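Local coordinates for putative transcriptional regulator protein, LacI family (Rhizobium etli, PDB 3MIZ) that probably regulates transcription as a DNA-binding repressor of the LacI family, the crystallised part having the fold of the periplasmic binding proteins, at residues D21-T26 with I49-G54; R81-P86 with R101-E106; G204-A209 with T237-L242. All blocks are in the same frame, centred on the assembly; numbering follows the deposited sequence.

Interaction 1. Residues D21-T26 with I49-G54; sequences DYVSTT and IANTGG
D21 and G53 are joined by one backbone hydrogen bond, from G53 N to D21 O at 2.9 Å. It is bent, 130° at the hydrogen. A second polar link steadies the turn that supplies the donor: G54 N donates to T52 OG1, closing an ST turn. With OG1 folded back between the backbone N and the carbonyl carbon (chi1 70°), the same hydroxyl rests 3.4 Å from D21 CA. The carboxylate of D21 is engaged elsewhere, its OD1 accepting from Y22 N and M79 N and its OD2 paired with R82.

Nonpolar contacts accompany this bond. The Y22 ring leans obliquely on the peptide between the glycines, its CE1 3.4 Å from G53 O and its OH 3.4 Å from G54 CA, while D21 CB covers one ring face near the rim. G54, without a side chain, lets Y22 OH come this close. Were Y22 an alanine, the glycine peptide would probably lose its aromatic cover and D21 CB would be uncovered. Deeper in, V23 CG1 lies 3.5 Å from N51 CG, and N51 also packs on Q37 of the second subunit.

D21-T26 follows strand 15-20, and I49-G54 carries the end of its parallel neighbour 46-51 into the next loop; the two meet at the carboxyl edge of the sheet, as in the Rossmann-like domains of periplasmic binding proteins.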
# COMPACT_ATOMS: atom_id res chain seq x y z
N ASP A 21 -11.78 -8.92 -2.73
CA ASP A 21 -11.80 -8.73 -4.17
C ASP A 21 -10.51 -8.26 -4.83
O ASP A 21 -9.88 -9.02 -5.57
CB ASP A 21 -12.96 -7.80 -4.58
CG ASP A 21 -13.02 -6.50 -3.78
OD1 ASP A 21 -12.08 -6.21 -3.01
OD2 ASP A 21 -14.02 -5.77 -3.93
N TYR A 22 -10.09 -7.03 -4.55
CA TYR A 22 -8.91 -6.49 -5.23
C TYR A 22 -7.67 -6.23 -4.38
O TYR A 22 -6.96 -5.25 -4.62
CB TYR A 22 -9.30 -5.20 -5.94
CG TYR A 22 -10.52 -5.35 -6.81
CD1 TYR A 22 -10.45 -6.04 -8.02
CD2 TYR A 22 -11.75 -4.83 -6.42
CE1 TYR A 22 -11.58 -6.21 -8.82
CE2 TYR A 22 -12.89 -5.00 -7.20
CZ TYR A 22 -12.79 -5.69 -8.40
OH TYR A 22 -13.92 -5.87 -9.17
N VAL A 23 -7.39 -7.12 -3.44
CA VAL A 23 -6.24 -6.94 -2.56
C VAL A 23 -4.89 -6.97 -3.29
O VAL A 23 -3.94 -6.31 -2.85
CB VAL A 23 -6.24 -8.03 -1.44
CG1 VAL A 23 -5.83 -9.37 -2.00
CG2 VAL A 23 -5.32 -7.61 -0.31
N SER A 24 -4.80 -7.70 -4.40
CA SER A 24 -3.53 -7.78 -5.13
C SER A 24 -3.23 -6.52 -5.92
O SER A 24 -2.12 -6.34 -6.41
CB SER A 24 -3.54 -8.99 -6.07
OG SER A 24 -4.43 -8.79 -7.16
N THR A 25 -4.23 -5.65 -6.05
CA THR A 25 -4.06 -4.40 -6.78
C THR A 25 -4.48 -3.19 -5.94
O THR A 25 -4.34 -2.05 -6.38
CB THR A 25 -4.88 -4.41 -8.09
OG1 THR A 25 -4.72 -3.15 -8.76
CG2 THR A 25 -6.36 -4.64 -7.80
N THR A 26 -4.98 -3.45 -4.74
CA THR A 26 -5.41 -2.40 -3.81
C THR A 26 -4.87 -2.72 -2.41
O THR A 26 -5.49 -3.47 -1.66
CB THR A 26 -6.96 -2.30 -3.74
OG1 THR A 26 -7.47 -1.91 -5.02
CG2 THR A 26 -7.38 -1.27 -2.70
N ILE A 49 -6.88 -16.30 3.61
CA ILE A 49 -7.36 -15.30 2.67
C ILE A 49 -7.42 -15.79 1.22
O ILE A 49 -6.50 -16.46 0.75
CB ILE A 49 -6.46 -14.04 2.73
CG1 ILE A 49 -6.36 -13.53 4.16
CG2 ILE A 49 -7.01 -12.97 1.80
CD1 ILE A 49 -5.38 -12.35 4.30
N ALA A 50 -8.50 -15.45 0.51
CA ALA A 50 -8.67 -15.81 -0.90
C ALA A 50 -9.15 -14.55 -1.63
O ALA A 50 -10.03 -13.85 -1.14
CB ALA A 50 -9.70 -16.93 -1.05
N ASN A 51 -8.58 -14.28 -2.79
CA ASN A 51 -8.92 -13.10 -3.59
C ASN A 51 -9.66 -13.50 -4.86
O ASN A 51 -9.23 -14.39 -5.57
CB ASN A 51 -7.63 -12.35 -3.95
CG ASN A 51 -7.89 -10.90 -4.37
OD1 ASN A 51 -8.53 -10.13 -3.65
ND2 ASN A 51 -7.38 -10.52 -5.54
N THR A 52 -10.77 -12.82 -5.14
CA THR A 52 -11.59 -13.10 -6.32
C THR A 52 -11.12 -12.32 -7.55
O THR A 52 -11.40 -12.71 -8.69
CB THR A 52 -13.07 -12.70 -6.09
OG1 THR A 52 -13.16 -11.27 -6.04
CG2 THR A 52 -13.60 -13.27 -4.79
N GLY A 53 -10.43 -11.21 -7.32
CA GLY A 53 -9.96 -10.40 -8.44
C GLY A 53 -11.16 -9.76 -9.13
O GLY A 53 -11.05 -9.22 -10.23
N GLY A 54 -12.31 -9.82 -8.46
CA GLY A 54 -13.52 -9.25 -9.00
C GLY A 54 -14.30 -10.18 -9.92
O GLY A 54 -15.27 -9.76 -10.55

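Interaction 2. Residues R81-P86 with R101-E106; sequences RRIVDP and RPQTRE
I83 sets CG1 beside its backbone N and opposite its carbonyl carbon (chi1 -64°), and R101 bends its chain at chi3 (34°); together these turns lay the isoleucine branch over one face of the guanidinium. The two residues form a parallel beta bridge at the end of a small, weakly bonded two-stranded sheet made by 81-83 and 100-101. Their side chains run side by side on the same face of it, with I83 CD1 3.5 Å from R101 NH2. Across the strands, R101 N donates to R82 O, and V84 N donates to R101 O at 2.8 Å. R101 O also receives a CA-H...O contact from I83, and P102 CA makes a straighter one to V84 O.

The guanidinium groups of R81 and R101 come within 4.2 Å of each other at their NH2 atoms. E112 is likely to temper that approach, since its OE2 makes a salt bridge with R81 NE and a long, weak ion pair with R101 NE, while D115 binds R81 NH1. L144, on helix 144-160, touches both I83 and R101. I83 turns its other branch to Q103, with CG2 3.6 Å from OE1.

Beyond the bridge the strands give way to loops, and the carboxylate of D85 takes over the pairing. Its OD1 accepts from two successive amides: T104 N at 2.9 Å, almost straight at the hydrogen and arriving on the syn side, and Q103 N in a weak, bent bond. This grip fixes the rotation of the carboxylate and holds the backbone at 103-104 against it. The T104 side chain crosses that of D85 at about a right angle, and its OG1 donates to the syn lone pair of D85 OD2 at 2.6 Å.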
# COMPACT_ATOMS: atom_id res chain seq x y z
N ARG A 81 -15.43 0.69 -0.60
CA ARG A 81 -16.83 0.53 -0.28
C ARG A 81 -17.68 0.16 -1.49
O ARG A 81 -17.65 0.82 -2.52
CB ARG A 81 -17.34 1.81 0.36
CG ARG A 81 -18.56 1.60 1.22
CD ARG A 81 -18.88 2.86 1.98
NE ARG A 81 -20.19 2.78 2.59
CZ ARG A 81 -20.75 3.78 3.25
NH1 ARG A 81 -20.10 4.94 3.38
NH2 ARG A 81 -21.95 3.64 3.78
N ARG A 82 -18.44 -0.93 -1.36
CA ARG A 82 -19.27 -1.42 -2.45
C ARG A 82 -20.62 -1.92 -1.94
O ARG A 82 -20.78 -2.21 -0.75
CB ARG A 82 -18.59 -2.59 -3.16
CG ARG A 82 -17.26 -2.30 -3.85
CD ARG A 82 -16.66 -3.60 -4.39
NE ARG A 82 -17.60 -4.30 -5.26
CZ ARG A 82 -17.50 -5.58 -5.60
NH1 ARG A 82 -16.49 -6.32 -5.16
NH2 ARG A 82 -18.42 -6.12 -6.39
N ILE A 83 -21.58 -2.00 -2.85
CA ILE A 83 -22.90 -2.55 -2.55
C ILE A 83 -22.90 -3.76 -3.47
O ILE A 83 -22.82 -3.61 -4.70
CB ILE A 83 -24.04 -1.60 -2.95
CG1 ILE A 83 -23.98 -0.31 -2.13
CG2 ILE A 83 -25.38 -2.28 -2.69
CD1 ILE A 83 -25.00 0.74 -2.58
N VAL A 84 -22.95 -4.96 -2.90
CA VAL A 84 -22.91 -6.17 -3.70
C VAL A 84 -23.33 -7.41 -2.93
O VAL A 84 -23.09 -7.52 -1.72
CB VAL A 84 -21.49 -6.41 -4.27
CG1 VAL A 84 -20.48 -6.44 -3.13
CG2 VAL A 84 -21.44 -7.72 -5.05
N ASP A 85 -23.99 -8.32 -3.64
CA ASP A 85 -24.42 -9.59 -3.05
C ASP A 85 -23.31 -10.59 -3.33
O ASP A 85 -22.85 -10.72 -4.46
CB ASP A 85 -25.71 -10.09 -3.71
CG ASP A 85 -26.95 -9.61 -3.00
OD1 ASP A 85 -26.87 -8.69 -2.16
OD2 ASP A 85 -28.04 -10.17 -3.29
N PRO A 86 -22.85 -11.30 -2.29
CA PRO A 86 -21.79 -12.27 -2.59
C PRO A 86 -22.33 -13.33 -3.56
O PRO A 86 -23.52 -13.61 -3.56
CB PRO A 86 -21.46 -12.87 -1.22
CG PRO A 86 -21.82 -11.75 -0.26
CD PRO A 86 -23.12 -11.22 -0.85
N ARG A 101 -21.90 -3.49 1.62
CA ARG A 101 -23.27 -3.78 2.01
C ARG A 101 -23.93 -4.62 0.92
O ARG A 101 -23.65 -4.43 -0.27
CB ARG A 101 -24.03 -2.45 2.19
CG ARG A 101 -25.50 -2.48 1.85
CD ARG A 101 -26.05 -1.07 1.79
NE ARG A 101 -25.03 -0.15 1.28
CZ ARG A 101 -25.19 1.16 1.12
NH1 ARG A 101 -26.35 1.75 1.41
NH2 ARG A 101 -24.18 1.89 0.67
N PRO A 102 -24.81 -5.55 1.30
CA PRO A 102 -25.47 -6.38 0.30
C PRO A 102 -26.45 -5.57 -0.54
O PRO A 102 -27.01 -4.58 -0.06
CB PRO A 102 -26.17 -7.44 1.14
CG PRO A 102 -26.54 -6.67 2.38
CD PRO A 102 -25.27 -5.88 2.66
N GLN A 103 -26.65 -5.99 -1.79
CA GLN A 103 -27.59 -5.31 -2.67
C GLN A 103 -28.99 -5.71 -2.19
O GLN A 103 -29.92 -4.91 -2.20
CB GLN A 103 -27.39 -5.76 -4.12
CG GLN A 103 -28.28 -5.04 -5.12
CD GLN A 103 -28.17 -3.53 -5.02
OE1 GLN A 103 -28.63 -2.93 -4.04
NE2 GLN A 103 -27.56 -2.91 -6.02
N THR A 104 -29.11 -6.97 -1.76
CA THR A 104 -30.38 -7.48 -1.26
C THR A 104 -30.53 -7.09 0.21
O THR A 104 -29.71 -7.46 1.05
CB THR A 104 -30.44 -9.02 -1.37
OG1 THR A 104 -30.46 -9.39 -2.76
CG2 THR A 104 -31.69 -9.56 -0.69
N ARG A 105 -31.58 -6.33 0.49
CA ARG A 105 -31.87 -5.86 1.85
C ARG A 105 -31.74 -6.93 2.93
O ARG A 105 -32.40 -7.97 2.89
CB ARG A 105 -33.29 -5.27 1.90
CG ARG A 105 -33.68 -4.74 3.28
CD ARG A 105 -35.07 -4.09 3.26
NE ARG A 105 -36.14 -5.07 3.10
CZ ARG A 105 -36.52 -5.91 4.06
NH1 ARG A 105 -35.92 -5.90 5.24
NH2 ARG A 105 -37.50 -6.78 3.83
N GLU A 106 -30.87 -6.64 3.89
CA GLU A 106 -30.61 -7.52 5.02
C GLU A 106 -30.24 -8.96 4.68
O GLU A 106 -30.57 -9.88 5.43
CB GLU A 106 -31.80 -7.52 5.98
CG GLU A 106 -32.27 -6.12 6.37
CD GLU A 106 -33.09 -6.12 7.65
OE1 GLU A 106 -32.49 -6.32 8.72
OE2 GLU A 106 -34.32 -5.93 7.57

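Interaction 3. Residues G204-A209 with T237-L242; sequences GNDEMA and TVTMAL
D206 reaches T239 with the whole length of its side chain, and the methyl CG2 of the threonine is what it meets at every step. CB lies 4.1 Å from T239 CG2. The carboxyl carbon is closer, with D206 CG 3.5 Å from the same methyl, and D206 OD2 comes to 3.2 Å from T239 CG2. The CG bond of D206 points opposite its carbonyl carbon and beside its backbone N (chi1 -60°), which carries the carboxylate across T239 at a slant. Both oxygens are buried yet supplied with partners outside the two segments: OD2 accepts from F235 N, just ahead of helix 236-239, and OD1 is hydrogen-bonded to T248 OG1. D206 stands in the first turn of helix 206-217, whose amino end would be expected to favour its charged form. T239 keeps its methyl to the aspartate because its own hydroxyl is turned to D234 OD1.

The rest of the contact is van der Waals, with no hydrogen bond from one segment to the other. V238 places CG1 3.4 Å from D206 O, while its CG2 faces E207 CA. Farther along, A209 CB touches L242 CD1 at 4.0 Å; L242 is held in place by its amide, which, like that of A241, donates to V238 O. N205 caps helix 206-217 as its N-cap residue, its OD1 accepting from M208 N at 3.0 Å in a nearly straight bond.

The second subunit adds to this surface: its Y28 OH is hydrogen-bonded to T237 OG1, and its I210 packs on L242. The arrangement joins what follows neighbouring parallel strands 200-203 and 228-230, the start of helix 206-217 against the end of short helix 236-239 and the loop after it, as in the alpha/beta domains of periplasmic-binding-protein-like regulators.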
# COMPACT_ATOMS: atom_id res chain seq x y z
N GLY A 204 -9.89 14.41 -2.61
CA GLY A 204 -10.74 13.23 -2.63
C GLY A 204 -10.25 12.24 -1.59
O GLY A 204 -11.05 11.68 -0.84
N ASN A 205 -8.94 12.02 -1.56
CA ASN A 205 -8.32 11.14 -0.57
C ASN A 205 -6.87 11.56 -0.33
O ASN A 205 -6.35 12.44 -1.02
CB ASN A 205 -8.41 9.66 -0.97
CG ASN A 205 -7.56 9.31 -2.18
OD1 ASN A 205 -6.77 10.11 -2.67
ND2 ASN A 205 -7.74 8.08 -2.68
N ASP A 206 -6.22 10.92 0.64
CA ASP A 206 -4.84 11.27 0.97
C ASP A 206 -3.85 11.07 -0.18
O ASP A 206 -2.97 11.90 -0.38
CB ASP A 206 -4.37 10.46 2.18
CG ASP A 206 -5.21 10.71 3.42
OD1 ASP A 206 -5.77 11.81 3.54
OD2 ASP A 206 -5.31 9.80 4.27
N GLU A 207 -4.00 9.97 -0.92
CA GLU A 207 -3.10 9.70 -2.02
C GLU A 207 -3.04 10.90 -2.97
O GLU A 207 -1.96 11.35 -3.34
CB GLU A 207 -3.57 8.44 -2.77
CG GLU A 207 -2.52 7.87 -3.68
CD GLU A 207 -2.95 6.57 -4.31
OE1 GLU A 207 -3.47 5.70 -3.58
OE2 GLU A 207 -2.76 6.41 -5.53
N MSE A 208 -4.21 11.41 -3.35
CA MSE A 208 -4.33 12.55 -4.26
C MSE A 208 -3.68 13.82 -3.70
O MSE A 208 -3.23 14.69 -4.46
CB MSE A 208 -5.82 12.83 -4.54
CG MSE A 208 -6.59 11.71 -5.23
SE MSE A 208 -8.51 12.11 -5.27
CE MSE A 208 -8.44 13.55 -6.53
N ALA A 209 -3.65 13.94 -2.38
CA ALA A 209 -3.07 15.12 -1.73
C ALA A 209 -1.61 15.31 -2.09
O ALA A 209 -1.12 16.43 -2.10
CB ALA A 209 -3.21 15.02 -0.21
N THR A 237 1.07 5.86 4.99
CA THR A 237 2.18 6.00 4.06
C THR A 237 2.28 7.44 3.55
O THR A 237 3.37 8.00 3.39
CB THR A 237 2.00 5.04 2.87
OG1 THR A 237 2.07 3.69 3.33
CG2 THR A 237 3.05 5.28 1.81
N VAL A 238 1.13 8.05 3.33
CA VAL A 238 1.08 9.41 2.83
C VAL A 238 0.97 10.50 3.90
O VAL A 238 1.81 11.39 3.97
CB VAL A 238 -0.11 9.57 1.86
CG1 VAL A 238 -0.20 11.00 1.35
CG2 VAL A 238 0.05 8.59 0.70
N THR A 239 -0.05 10.42 4.75
CA THR A 239 -0.27 11.47 5.75
C THR A 239 0.93 11.90 6.56
O THR A 239 1.08 13.09 6.87
CB THR A 239 -1.44 11.11 6.70
OG1 THR A 239 -1.12 9.92 7.44
CG2 THR A 239 -2.71 10.87 5.88
N MSE A 240 1.79 10.94 6.91
CA MSE A 240 2.98 11.24 7.69
C MSE A 240 4.23 11.48 6.85
O MSE A 240 5.33 11.69 7.39
CB MSE A 240 3.23 10.12 8.69
CG MSE A 240 2.15 10.01 9.74
SE MSE A 240 2.54 8.63 11.01
CE MSE A 240 3.57 9.68 12.27
N ALA A 241 4.08 11.46 5.53
CA ALA A 241 5.18 11.71 4.62
C ALA A 241 5.10 13.18 4.23
O ALA A 241 6.11 13.89 4.18
CB ALA A 241 5.06 10.83 3.37
N LEU A 242 3.89 13.64 3.95
CA LEU A 242 3.69 15.03 3.57
C LEU A 242 4.01 15.93 4.76
O LEU A 242 3.76 15.58 5.92
CB LEU A 242 2.24 15.27 3.13
CG LEU A 242 1.72 14.40 1.98
CD1 LEU A 242 0.24 14.67 1.77
CD2 LEU A 242 2.52 14.67 0.72

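In the fold
Followed from the N terminus, the three contacts come in series, none nesting within or crossing another. Interaction 1 closes the excursion through helix 30-42, bringing the loop after strand 15-20 to the end of strand 46-51. Interaction 2 then closes the stretch containing strand 95-97, the edge of that first parallel sheet, by pairing 81-83 with 100-101. These two touch directly: the salt bridge from R82 NH1 to D21 OD2 spans 2.8 Å, though their centres are about 17 Å apart. Interaction 3 lies beside the mixed sheet, at the ends of strands 200-203 and 228-230, returning past helix 223-226 to helix 206-217. Interactions 1 and 3 both meet the second subunit.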